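PDB 3K9U: PaiA Acetyltransferase from Thermoplasma acidophilum, which transfers an acetyl group from acetyl-CoA to polyamines such as spermidine, helping to protect the cell against polyamine toxicity. Local coordinates for residues F77-L89 against A111-L125. Residues are numbered along the deposited sequence; the frame is centred on the assembly and turned at random.
Sequences FIELKIIANKAEL and AEKIMKKKGILECRL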
# COMPACT_ATOMS: atom_id res chain seq x y z
N PHE A 77 1.25 8.75 -12.42
CA PHE A 77 1.28 9.14 -13.82
C PHE A 77 1.54 7.97 -14.73
O PHE A 77 1.96 6.94 -14.28
CB PHE A 77 2.37 10.19 -14.05
CG PHE A 77 3.76 9.70 -13.70
CD1 PHE A 77 4.25 9.81 -12.39
CD2 PHE A 77 4.56 9.10 -14.64
CE1 PHE A 77 5.53 9.35 -12.05
CE2 PHE A 77 5.84 8.64 -14.30
CZ PHE A 77 6.32 8.77 -13.00
N ILE A 78 1.32 8.15 -16.03
CA ILE A 78 1.56 7.12 -17.01
C ILE A 78 2.15 7.77 -18.25
O ILE A 78 1.80 8.90 -18.58
CB ILE A 78 0.25 6.36 -17.34
CG1 ILE A 78 0.57 5.06 -18.08
CG2 ILE A 78 -0.71 7.26 -18.13
CD1 ILE A 78 -0.67 4.17 -18.46
N GLU A 79 3.08 7.07 -18.90
CA GLU A 79 3.70 7.53 -20.13
C GLU A 79 3.63 6.42 -21.17
O GLU A 79 4.06 5.31 -20.91
CB GLU A 79 5.17 7.95 -19.90
CG GLU A 79 5.85 8.57 -21.19
CD GLU A 79 7.30 9.04 -21.00
OE1 GLU A 79 8.17 8.22 -20.60
OE2 GLU A 79 7.57 10.24 -21.25
N LEU A 80 3.10 6.73 -22.35
CA LEU A 80 3.16 5.80 -23.48
C LEU A 80 3.58 6.48 -24.77
O LEU A 80 3.19 7.62 -25.01
CB LEU A 80 1.80 5.15 -23.73
CG LEU A 80 1.05 4.59 -22.54
CD1 LEU A 80 0.09 5.64 -22.05
CD2 LEU A 80 0.32 3.33 -22.99
N LYS A 81 4.35 5.78 -25.61
CA LYS A 81 4.73 6.25 -26.94
C LYS A 81 4.08 5.39 -28.02
O LYS A 81 4.06 4.14 -27.94
CB LYS A 81 6.24 6.20 -27.15
CG LYS A 81 6.98 7.58 -27.16
CD LYS A 81 7.81 7.84 -25.87
CE LYS A 81 8.30 9.30 -25.75
NZ LYS A 81 9.69 9.44 -25.14
N ILE A 82 3.58 6.05 -29.06
CA ILE A 82 3.09 5.34 -30.22
C ILE A 82 4.04 5.56 -31.36
O ILE A 82 4.32 6.70 -31.69
CB ILE A 82 1.69 5.84 -30.62
CG1 ILE A 82 0.70 5.46 -29.50
CG2 ILE A 82 1.30 5.33 -32.08
CD1 ILE A 82 -0.50 6.37 -29.40
N ILE A 83 4.52 4.46 -31.95
CA ILE A 83 5.40 4.46 -33.12
C ILE A 83 4.95 3.38 -34.08
O ILE A 83 4.62 2.27 -33.66
CB ILE A 83 6.85 4.09 -32.76
CG1 ILE A 83 7.43 5.06 -31.74
CG2 ILE A 83 7.73 4.09 -34.02
CD1 ILE A 83 8.64 4.49 -31.04
N ALA A 84 4.98 3.69 -35.37
CA ALA A 84 4.42 2.82 -36.38
C ALA A 84 3.10 2.23 -35.93
O ALA A 84 2.88 1.02 -36.10
CB ALA A 84 5.42 1.69 -36.73
N ASN A 85 2.24 3.04 -35.31
CA ASN A 85 0.91 2.59 -34.90
C ASN A 85 0.89 1.43 -33.86
O ASN A 85 -0.11 0.74 -33.72
CB ASN A 85 0.12 2.21 -36.17
CG ASN A 85 -1.39 2.32 -36.01
OD1 ASN A 85 -1.93 2.40 -34.90
ND2 ASN A 85 -2.09 2.34 -37.14
N LYS A 86 1.99 1.24 -33.13
CA LYS A 86 2.05 0.33 -31.99
C LYS A 86 2.38 1.15 -30.74
O LYS A 86 3.08 2.16 -30.84
CB LYS A 86 3.17 -0.71 -32.18
CG LYS A 86 3.02 -1.65 -33.37
CD LYS A 86 3.84 -2.93 -33.11
CE LYS A 86 4.19 -3.70 -34.36
NZ LYS A 86 4.60 -5.13 -34.07
N ALA A 87 1.88 0.74 -29.59
CA ALA A 87 2.10 1.49 -28.35
C ALA A 87 3.21 0.86 -27.50
O ALA A 87 3.35 -0.36 -27.42
CB ALA A 87 0.81 1.56 -27.55
N GLU A 88 4.00 1.70 -26.84
CA GLU A 88 4.87 1.20 -25.79
C GLU A 88 4.48 1.91 -24.48
O GLU A 88 4.37 3.15 -24.43
CB GLU A 88 6.36 1.36 -26.10
CG GLU A 88 7.18 0.89 -24.88
CD GLU A 88 8.63 0.48 -25.13
OE1 GLU A 88 9.23 0.83 -26.15
OE2 GLU A 88 9.18 -0.19 -24.23
N LEU A 89 4.20 1.11 -23.46
CA LEU A 89 3.90 1.63 -22.14
C LEU A 89 5.25 1.77 -21.43
O LEU A 89 5.89 0.79 -21.07
CB LEU A 89 2.97 0.68 -21.38
CG LEU A 89 2.24 1.27 -20.15
CD1 LEU A 89 1.17 0.29 -19.61
CD2 LEU A 89 3.24 1.63 -19.05
N ALA A 111 -5.49 5.68 -21.12
CA ALA A 111 -4.56 5.49 -22.23
C ALA A 111 -5.20 4.63 -23.31
O ALA A 111 -5.19 5.02 -24.47
CB ALA A 111 -3.25 4.85 -21.75
N GLU A 112 -5.76 3.48 -22.94
CA GLU A 112 -6.34 2.55 -23.95
C GLU A 112 -7.52 3.16 -24.69
O GLU A 112 -7.77 2.81 -25.84
CB GLU A 112 -6.79 1.23 -23.31
CG GLU A 112 -5.64 0.39 -22.79
CD GLU A 112 -6.09 -0.89 -22.04
OE1 GLU A 112 -7.16 -0.89 -21.40
OE2 GLU A 112 -5.32 -1.88 -22.09
N LYS A 113 -8.25 4.05 -24.02
CA LYS A 113 -9.34 4.76 -24.68
C LYS A 113 -8.78 5.64 -25.82
O LYS A 113 -9.36 5.71 -26.91
CB LYS A 113 -10.14 5.59 -23.66
CG LYS A 113 -11.01 6.68 -24.26
CD LYS A 113 -11.96 7.28 -23.23
CE LYS A 113 -13.03 8.15 -23.94
NZ LYS A 113 -14.28 8.33 -23.12
N ILE A 114 -7.62 6.26 -25.57
CA ILE A 114 -6.95 7.10 -26.59
C ILE A 114 -6.33 6.27 -27.71
O ILE A 114 -6.44 6.64 -28.89
CB ILE A 114 -5.87 8.02 -25.95
CG1 ILE A 114 -6.54 9.03 -25.01
CG2 ILE A 114 -5.09 8.74 -27.01
CD1 ILE A 114 -5.61 9.63 -24.05
N MET A 115 -5.69 5.16 -27.35
CA MET A 115 -5.20 4.16 -28.31
C MET A 115 -6.34 3.67 -29.21
O MET A 115 -6.19 3.57 -30.44
CB MET A 115 -4.55 2.98 -27.57
CG MET A 115 -3.17 3.33 -26.95
SD MET A 115 -2.48 2.05 -25.85
CE MET A 115 -2.93 2.62 -24.23
N LYS A 116 -7.48 3.39 -28.59
CA LYS A 116 -8.66 2.90 -29.34
C LYS A 116 -9.10 3.88 -30.42
O LYS A 116 -9.32 3.47 -31.55
CB LYS A 116 -9.82 2.65 -28.38
CG LYS A 116 -11.03 1.95 -28.98
CD LYS A 116 -12.11 1.77 -27.89
CE LYS A 116 -12.92 0.50 -28.08
NZ LYS A 116 -13.60 0.54 -29.37
N LYS A 117 -9.23 5.16 -30.09
CA LYS A 117 -9.62 6.17 -31.08
C LYS A 117 -8.57 6.36 -32.20
O LYS A 117 -8.92 6.72 -33.33
CB LYS A 117 -9.99 7.52 -30.43
CG LYS A 117 -8.84 8.26 -29.72
CD LYS A 117 -9.11 9.78 -29.52
CE LYS A 117 -7.85 10.55 -29.04
NZ LYS A 117 -8.15 11.71 -28.13
N LYS A 118 -7.30 6.09 -31.88
CA LYS A 118 -6.21 6.14 -32.88
C LYS A 118 -6.11 4.88 -33.72
O LYS A 118 -5.53 4.91 -34.81
CB LYS A 118 -4.86 6.42 -32.21
CG LYS A 118 -4.74 7.85 -31.76
CD LYS A 118 -3.48 8.12 -30.96
CE LYS A 118 -3.45 9.58 -30.51
NZ LYS A 118 -4.02 10.53 -31.58
N GLY A 119 -6.68 3.78 -33.24
CA GLY A 119 -6.66 2.51 -33.95
C GLY A 119 -5.48 1.61 -33.59
O GLY A 119 -5.17 0.69 -34.33
N ILE A 120 -4.84 1.85 -32.44
CA ILE A 120 -3.68 1.05 -32.02
C ILE A 120 -4.18 -0.32 -31.62
O ILE A 120 -5.13 -0.42 -30.85
CB ILE A 120 -2.88 1.70 -30.84
CG1 ILE A 120 -2.02 2.87 -31.33
CG2 ILE A 120 -1.94 0.69 -30.17
CD1 ILE A 120 -2.76 3.98 -31.94
N LEU A 121 -3.57 -1.37 -32.15
CA LEU A 121 -4.05 -2.73 -31.91
C LEU A 121 -3.09 -3.57 -31.06
O LEU A 121 -3.34 -4.76 -30.83
CB LEU A 121 -4.36 -3.45 -33.25
CG LEU A 121 -5.50 -2.88 -34.12
CD1 LEU A 121 -5.53 -3.59 -35.45
CD2 LEU A 121 -6.87 -2.99 -33.42
N GLU A 122 -2.03 -2.94 -30.54
CA GLU A 122 -1.02 -3.64 -29.76
C GLU A 122 -0.24 -2.68 -28.85
O GLU A 122 0.11 -1.56 -29.27
CB GLU A 122 -0.06 -4.34 -30.71
CG GLU A 122 0.98 -5.27 -30.09
CD GLU A 122 1.58 -6.22 -31.14
OE1 GLU A 122 1.90 -7.39 -30.82
OE2 GLU A 122 1.70 -5.80 -32.31
N CYS A 123 0.04 -3.13 -27.63
CA CYS A 123 0.79 -2.39 -26.65
C CYS A 123 1.82 -3.29 -26.01
O CYS A 123 1.49 -4.38 -25.57
CB CYS A 123 -0.15 -1.86 -25.57
SG CYS A 123 0.70 -0.82 -24.34
N ARG A 124 3.08 -2.85 -25.95
CA ARG A 124 4.11 -3.64 -25.27
C ARG A 124 4.70 -2.89 -24.11
O ARG A 124 4.56 -1.67 -24.01
CB ARG A 124 5.21 -4.11 -26.24
CG ARG A 124 5.84 -3.04 -27.10
CD ARG A 124 6.61 -3.61 -28.31
NE ARG A 124 8.03 -3.75 -28.02
CZ ARG A 124 8.65 -4.89 -27.70
NH1 ARG A 124 7.97 -6.04 -27.65
NH2 ARG A 124 9.96 -4.87 -27.44
N LEU A 125 5.35 -3.62 -23.21
CA LEU A 125 5.97 -3.01 -22.06
C LEU A 125 7.08 -3.89 -21.52
O LEU A 125 7.08 -5.10 -21.74
CB LEU A 125 4.92 -2.73 -20.99
CG LEU A 125 4.23 -3.92 -20.30
CD1 LEU A 125 5.09 -4.49 -19.13
CD2 LEU A 125 2.83 -3.59 -19.82
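Three backbone bonds join strands 86-89 and 122-125 in parallel: Ala-87 N donates to Glu-122 O (2.9 Å), Arg-124 N to Ala-87 O, and Leu-89 N to Arg-124 O.

Apolar packing joins sheet and helix 111-118. Leu-80 presses CD1 tightly on Ala-111 CB (3.4 Å), while its CD2 meets Met-115 CE (3.6 Å), the side chains crossing at about a right angle. Bending at chi3 (-98°), Met-115 carries CE to Leu-80 with SD against Ala-87 CB (3.7 Å). In the Schellman motif ending the helix, with Gly-119 as C-prime, Ile-120 N bonds to Met-115 O and its side chain forks: CG2, anti to the backbone N, lies against Ala-87 CB (3.9 Å), and CD1 reaches Ile-82 CD1 and Asn-85 OD1, a buried oxygen without a polar partner. An alanine here would strip away both branches and is likely to leave a gap beside Ile-82 and Ala-87.

The exposed Lys-86 runs beside Glu-122 into a weak salt bridge (NZ to OE2, 3.5 Å).

Here a crossover helix covers one face of the sheet, joining two parallel strands: the GNAT beta-alpha-beta unit 86-94, 103-118, 122-128 packs against strand 73-83, with Leu-89 in the acetyl-CoA pocket and strand 152-158 beyond strand 122-128.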